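Local atomic coordinates of DUF2235 domain-containing protein (Pseudomonas aeruginosa, PDB entry 4O5P), a protein that acts as a type VI secretion phospholipase effector, Tle1, and probably hydrolyses membrane phospholipids of target cells through an alpha/beta-hydrolase-type catalytic domain. Residues A[483-488]-A[629-634]; A[580-585]-A[679-684]. All blocks are in the same frame, centred on the assembly; numbering follows the deposited sequence.

Contact 1: A[483-488]-A[629-634]; sequences WRIDRY and DGSARY
Ile-485 and Tyr-634 meet where the last turn of helix 469-487 passes helix 616-637, the axes of the two short segments coming within 9.3 Å at a crossing angle of -69°. No hydrogen bond joins the segments, and the contact rests on the two branches of Ile-485, which part at CB. One branch, CG2, lies anti to the backbone N and reaches the tyrosine ring, with CG2 of Ile-485 3.8 Å from CD1 of Tyr-634. This is an off-centre CH-pi contact: the methyl stands 4.2 Å from the ring centroid of Tyr-634 and 29° off the ring normal. The other branch, CG1 with its terminal CD1, reaches the backbone at Gly-630, where CD1 of Ile-485 lies 3.7 Å from the carbonyl O of Gly-630. The same methyl packs against the main chain there and near CA of Ser-631.

Such an encounter is a plain helix-helix crossing within the Tle1-like C-terminal region, made by apolar groups, including the methylene of Asp-486. Asp-486 meets the tyrosine ring edge-on, its CB near the ring plane and 3.9 Å from CE1 of Tyr-634. With CG anti to the backbone N, chi1 -174°, its carboxylate forms a salt bridge to the next residue, NH1 of Arg-487 lying 2.9 Å from OD1 of Asp-486; Lys-495 is a second cationic partner of OD1. On the facing helix, the hydroxyl of Ser-631 passes CD1 of Ile-485 and hydrogen-bonds to the carbonyl of His-627, one turn back, and to Tyr-586.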
# COMPACT_ATOMS: atom_id res chain seq x y z
N TRP A 483 13.24 -15.00 17.72
CA TRP A 483 12.16 -14.83 18.69
C TRP A 483 11.06 -15.89 18.56
O TRP A 483 10.53 -16.38 19.56
CB TRP A 483 11.54 -13.44 18.56
CG TRP A 483 10.36 -13.18 19.46
CD1 TRP A 483 10.38 -12.65 20.72
CD2 TRP A 483 8.97 -13.38 19.13
NE1 TRP A 483 9.09 -12.51 21.20
CE2 TRP A 483 8.21 -12.96 20.25
CE3 TRP A 483 8.30 -13.89 18.01
CZ2 TRP A 483 6.82 -13.04 20.28
CZ3 TRP A 483 6.92 -13.95 18.03
CH2 TRP A 483 6.19 -13.52 19.16
N ARG A 484 10.70 -16.23 17.32
CA ARG A 484 9.71 -17.28 17.07
C ARG A 484 10.19 -18.66 17.52
O ARG A 484 9.38 -19.48 17.93
CB ARG A 484 9.30 -17.35 15.59
CG ARG A 484 8.51 -16.17 15.10
CD ARG A 484 8.42 -16.16 13.56
NE ARG A 484 7.81 -14.90 13.15
CZ ARG A 484 8.10 -14.27 12.02
NH1 ARG A 484 8.98 -14.79 11.17
NH2 ARG A 484 7.51 -13.13 11.74
N ILE A 485 11.49 -18.94 17.43
CA ILE A 485 11.97 -20.26 17.84
C ILE A 485 11.58 -20.53 19.31
O ILE A 485 11.22 -21.65 19.69
CB ILE A 485 13.50 -20.44 17.64
CG1 ILE A 485 13.85 -20.46 16.15
CG2 ILE A 485 14.00 -21.73 18.29
CD1 ILE A 485 15.34 -20.26 15.88
N ASP A 486 11.62 -19.48 20.14
CA ASP A 486 11.16 -19.64 21.51
C ASP A 486 9.65 -19.49 21.66
O ASP A 486 9.00 -20.39 22.17
CB ASP A 486 11.90 -18.71 22.48
CG ASP A 486 11.53 -18.98 23.91
OD1 ASP A 486 10.56 -18.36 24.41
OD2 ASP A 486 12.19 -19.84 24.55
N ARG A 487 9.08 -18.37 21.22
CA ARG A 487 7.66 -18.11 21.48
C ARG A 487 6.67 -18.98 20.68
O ARG A 487 5.54 -19.18 21.11
CB ARG A 487 7.32 -16.63 21.27
CG ARG A 487 7.42 -15.75 22.52
CD ARG A 487 8.85 -15.61 23.08
NE ARG A 487 8.85 -14.57 24.13
CZ ARG A 487 9.23 -14.77 25.39
NH1 ARG A 487 9.66 -15.96 25.80
NH2 ARG A 487 9.15 -13.77 26.25
N TYR A 488 7.07 -19.46 19.50
CA TYR A 488 6.18 -20.28 18.67
C TYR A 488 6.65 -21.72 18.66
O TYR A 488 5.86 -22.63 18.89
CB TYR A 488 6.12 -19.78 17.22
CG TYR A 488 5.36 -18.49 16.98
CD1 TYR A 488 4.77 -17.79 18.02
CD2 TYR A 488 5.23 -18.00 15.68
CE1 TYR A 488 4.08 -16.61 17.79
CE2 TYR A 488 4.55 -16.83 15.44
CZ TYR A 488 3.97 -16.14 16.49
OH TYR A 488 3.28 -14.99 16.26
N ASP A 629 20.81 -18.45 10.43
CA ASP A 629 20.90 -17.13 11.08
C ASP A 629 19.97 -17.07 12.29
O ASP A 629 20.37 -16.66 13.39
CB ASP A 629 20.49 -15.97 10.15
CG ASP A 629 21.39 -15.79 8.91
OD1 ASP A 629 22.44 -16.46 8.76
OD2 ASP A 629 21.00 -14.96 8.06
N GLY A 630 18.71 -17.43 12.07
CA GLY A 630 17.72 -17.49 13.13
C GLY A 630 18.14 -18.29 14.36
O GLY A 630 18.06 -17.80 15.49
N SER A 631 18.59 -19.52 14.15
CA SER A 631 19.04 -20.36 15.26
C SER A 631 20.23 -19.73 16.02
O SER A 631 20.25 -19.65 17.29
CB SER A 631 19.40 -21.74 14.72
OG SER A 631 18.28 -22.33 14.10
N ALA A 632 21.21 -19.28 15.27
CA ALA A 632 22.37 -18.60 15.85
C ALA A 632 21.98 -17.41 16.71
O ALA A 632 22.36 -17.34 17.84
CB ALA A 632 23.41 -18.23 14.79
N ARG A 633 21.12 -16.55 16.18
CA ARG A 633 20.57 -15.45 16.95
C ARG A 633 19.75 -15.86 18.16
O ARG A 633 19.85 -15.27 19.16
CB ARG A 633 19.81 -14.44 16.11
CG ARG A 633 19.37 -13.24 16.90
CD ARG A 633 20.47 -12.21 16.97
NE ARG A 633 20.18 -11.04 17.75
CZ ARG A 633 19.99 -9.81 17.30
NH1 ARG A 633 20.03 -9.51 16.03
NH2 ARG A 633 19.76 -8.86 18.18
N TYR A 634 18.97 -16.91 18.04
CA TYR A 634 18.29 -17.48 19.17
C TYR A 634 19.21 -17.65 20.34
O TYR A 634 18.82 -17.34 21.41
CB TYR A 634 17.69 -18.85 18.87
CG TYR A 634 17.17 -19.61 20.09
CD1 TYR A 634 15.92 -19.39 20.58
CD2 TYR A 634 17.97 -20.49 20.74
CE1 TYR A 634 15.44 -20.10 21.64
CE2 TYR A 634 17.51 -21.19 21.82
CZ TYR A 634 16.25 -20.98 22.28
OH TYR A 634 15.85 -21.68 23.32

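Contact 2: A[580-585]-A[679-684]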
# COMPACT_ATOMS: atom_id res chain seq x y z
N ALA A 580 1.83 -23.04 15.09
CA ALA A 580 1.98 -24.45 14.73
C ALA A 580 2.66 -24.57 13.36
O ALA A 580 3.46 -25.51 13.12
CB ALA A 580 0.63 -25.17 14.74
N GLU A 581 2.33 -23.63 12.47
CA GLU A 581 2.96 -23.55 11.15
C GLU A 581 4.46 -23.31 11.24
O GLU A 581 5.26 -24.10 10.72
CB GLU A 581 2.31 -22.48 10.27
CG GLU A 581 0.94 -22.87 9.79
CD GLU A 581 0.36 -21.87 8.84
OE1 GLU A 581 0.77 -20.70 8.89
OE2 GLU A 581 -0.51 -22.26 8.04
N PHE A 582 4.84 -22.21 11.89
CA PHE A 582 6.25 -21.91 12.12
C PHE A 582 6.97 -23.11 12.72
O PHE A 582 8.06 -23.47 12.27
CB PHE A 582 6.44 -20.72 13.05
CG PHE A 582 7.88 -20.43 13.35
CD1 PHE A 582 8.64 -19.71 12.46
CD2 PHE A 582 8.48 -20.93 14.49
CE1 PHE A 582 9.98 -19.47 12.72
CE2 PHE A 582 9.82 -20.69 14.75
CZ PHE A 582 10.57 -19.97 13.87
N ALA A 583 6.38 -23.72 13.75
CA ALA A 583 7.00 -24.87 14.40
C ALA A 583 7.27 -26.00 13.41
O ALA A 583 8.39 -26.53 13.35
CB ALA A 583 6.13 -25.36 15.55
N HIS A 584 6.25 -26.38 12.64
CA HIS A 584 6.41 -27.39 11.60
C HIS A 584 7.55 -27.06 10.63
O HIS A 584 8.45 -27.89 10.39
CB HIS A 584 5.11 -27.58 10.81
CG HIS A 584 5.18 -28.64 9.76
ND1 HIS A 584 5.25 -28.35 8.41
CD2 HIS A 584 5.23 -29.99 9.85
CE1 HIS A 584 5.32 -29.47 7.72
NE2 HIS A 584 5.31 -30.48 8.57
N ASP A 585 7.51 -25.85 10.07
CA ASP A 585 8.55 -25.42 9.13
C ASP A 585 9.94 -25.50 9.75
O ASP A 585 10.91 -25.91 9.11
CB ASP A 585 8.30 -23.97 8.66
CG ASP A 585 7.10 -23.84 7.75
OD1 ASP A 585 6.54 -24.88 7.33
OD2 ASP A 585 6.71 -22.69 7.44
N THR A 679 5.95 -22.02 4.87
CA THR A 679 5.22 -20.74 4.86
C THR A 679 6.13 -19.55 4.60
O THR A 679 7.34 -19.71 4.46
CB THR A 679 4.54 -20.50 6.21
OG1 THR A 679 5.54 -20.38 7.23
CG2 THR A 679 3.60 -21.67 6.53
N ASP A 680 5.55 -18.35 4.54
CA ASP A 680 6.33 -17.14 4.30
C ASP A 680 7.31 -16.81 5.44
O ASP A 680 8.19 -15.97 5.28
CB ASP A 680 5.40 -15.94 4.02
CG ASP A 680 4.64 -16.09 2.71
OD1 ASP A 680 5.16 -16.81 1.82
OD2 ASP A 680 3.54 -15.51 2.56
N TYR A 681 7.16 -17.47 6.59
CA TYR A 681 8.11 -17.29 7.69
C TYR A 681 9.52 -17.64 7.24
O TYR A 681 10.50 -17.13 7.79
CB TYR A 681 7.73 -18.19 8.87
CG TYR A 681 6.57 -17.72 9.73
CD1 TYR A 681 6.45 -16.40 10.12
CD2 TYR A 681 5.60 -18.62 10.15
CE1 TYR A 681 5.39 -15.98 10.92
CE2 TYR A 681 4.54 -18.21 10.95
CZ TYR A 681 4.44 -16.89 11.33
OH TYR A 681 3.39 -16.49 12.12
N PHE A 682 9.63 -18.53 6.27
CA PHE A 682 10.93 -18.98 5.85
C PHE A 682 11.29 -18.55 4.44
O PHE A 682 12.08 -19.21 3.77
CB PHE A 682 11.07 -20.48 6.08
CG PHE A 682 11.31 -20.83 7.51
CD1 PHE A 682 10.24 -21.04 8.37
CD2 PHE A 682 12.61 -20.86 8.02
CE1 PHE A 682 10.46 -21.33 9.71
CE2 PHE A 682 12.85 -21.14 9.36
CZ PHE A 682 11.77 -21.39 10.22
N ARG A 683 10.74 -17.42 4.02
CA ARG A 683 11.17 -16.73 2.81
C ARG A 683 11.47 -15.27 3.14
O ARG A 683 10.84 -14.68 4.04
CB ARG A 683 10.07 -16.76 1.75
CG ARG A 683 9.82 -18.12 1.14
CD ARG A 683 8.59 -18.09 0.24
NE ARG A 683 8.10 -19.44 0.06
CZ ARG A 683 7.06 -19.96 0.71
NH1 ARG A 683 6.35 -19.21 1.54
NH2 ARG A 683 6.72 -21.22 0.49
N TYR A 684 12.42 -14.67 2.43
CA TYR A 684 12.61 -13.24 2.59
C TYR A 684 11.51 -12.51 1.85
O TYR A 684 10.95 -13.03 0.86
CB TYR A 684 13.99 -12.80 2.09
CG TYR A 684 15.11 -13.37 2.92
CD1 TYR A 684 15.21 -13.10 4.28
CD2 TYR A 684 16.08 -14.17 2.34
CE1 TYR A 684 16.25 -13.63 5.03
CE2 TYR A 684 17.08 -14.70 3.07
CZ TYR A 684 17.17 -14.43 4.40
OH TYR A 684 18.22 -14.99 5.09
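Asp-585 and Thr-679 are brought together by two first torsions: the aspartate holds CG beside its backbone N, while the threonine holds OG1 between its own N and carbonyl carbon, chi1 64°, on the same side as its amide N-H. A single carboxylate oxygen therefore takes two bonds from one residue. The hydroxyl OG1 of Thr-679 donates to OD2 of Asp-585 over 2.6 Å, almost in line with the C-O bond, and the amide N of Thr-679 donates to the same OD2 over 2.8 Å in a nearly straight bond on the syn side, 35° out of the carboxylate plane. Two donors on one oxygen help to hold the carboxylate in place and would probably favour its charged form. Beside this grip, CG2 of Thr-679 lies 3.8 Å from OE1 of Glu-581, whose carboxylate is paired with Arg-663.

Next to the polar pair, Phe-582, Tyr-681 and Phe-682 form an aromatic cluster. Phe-582 turns its edge to the face of Tyr-681 in a T-shaped stack, the planes at 84° and the ring centroids 5.6 Å apart. Against Phe-682 its ring is nearly parallel but slid aside, so that little overlap remains and CE1 of Phe-582 meets CE1 of Phe-682 at 3.6 Å. Phe-682 also receives the methylene of Asp-585, CB of the aspartate being 3.5 Å from CD1 of the phenylalanine.

Tyr-681 of the short 3-10 turn at 680-681, and Phe-682 just after it, thus face helix 571-587. Phe-682 also touches Ile-626 and His-627 of helix 616-637, Tyr-681 rests on Arg-484 of helix 469-487, and the chain then runs on toward strand 687-689.

Overall arrangement
From the N terminus, the chain completes the hydrolase-like sheet before it reaches helix 469-487, whose end opens contact 1. It then runs through helix 571-587, the first side of contact 2, before helix 616-637 closes contact 1 over a span of 140 residues. Contact 2 closes later, at residues 679-684, with 93 residues between its segments, so the two spans cross rather than nest. Their centres lie about 12 Å apart and they share a boundary, Arg-484 and Tyr-488 touching both Phe-582 and Tyr-681. Together they illustrate how crossed long-range contacts tie helices 469-487, 571-587 and 616-637 to the loop before strand 687-689.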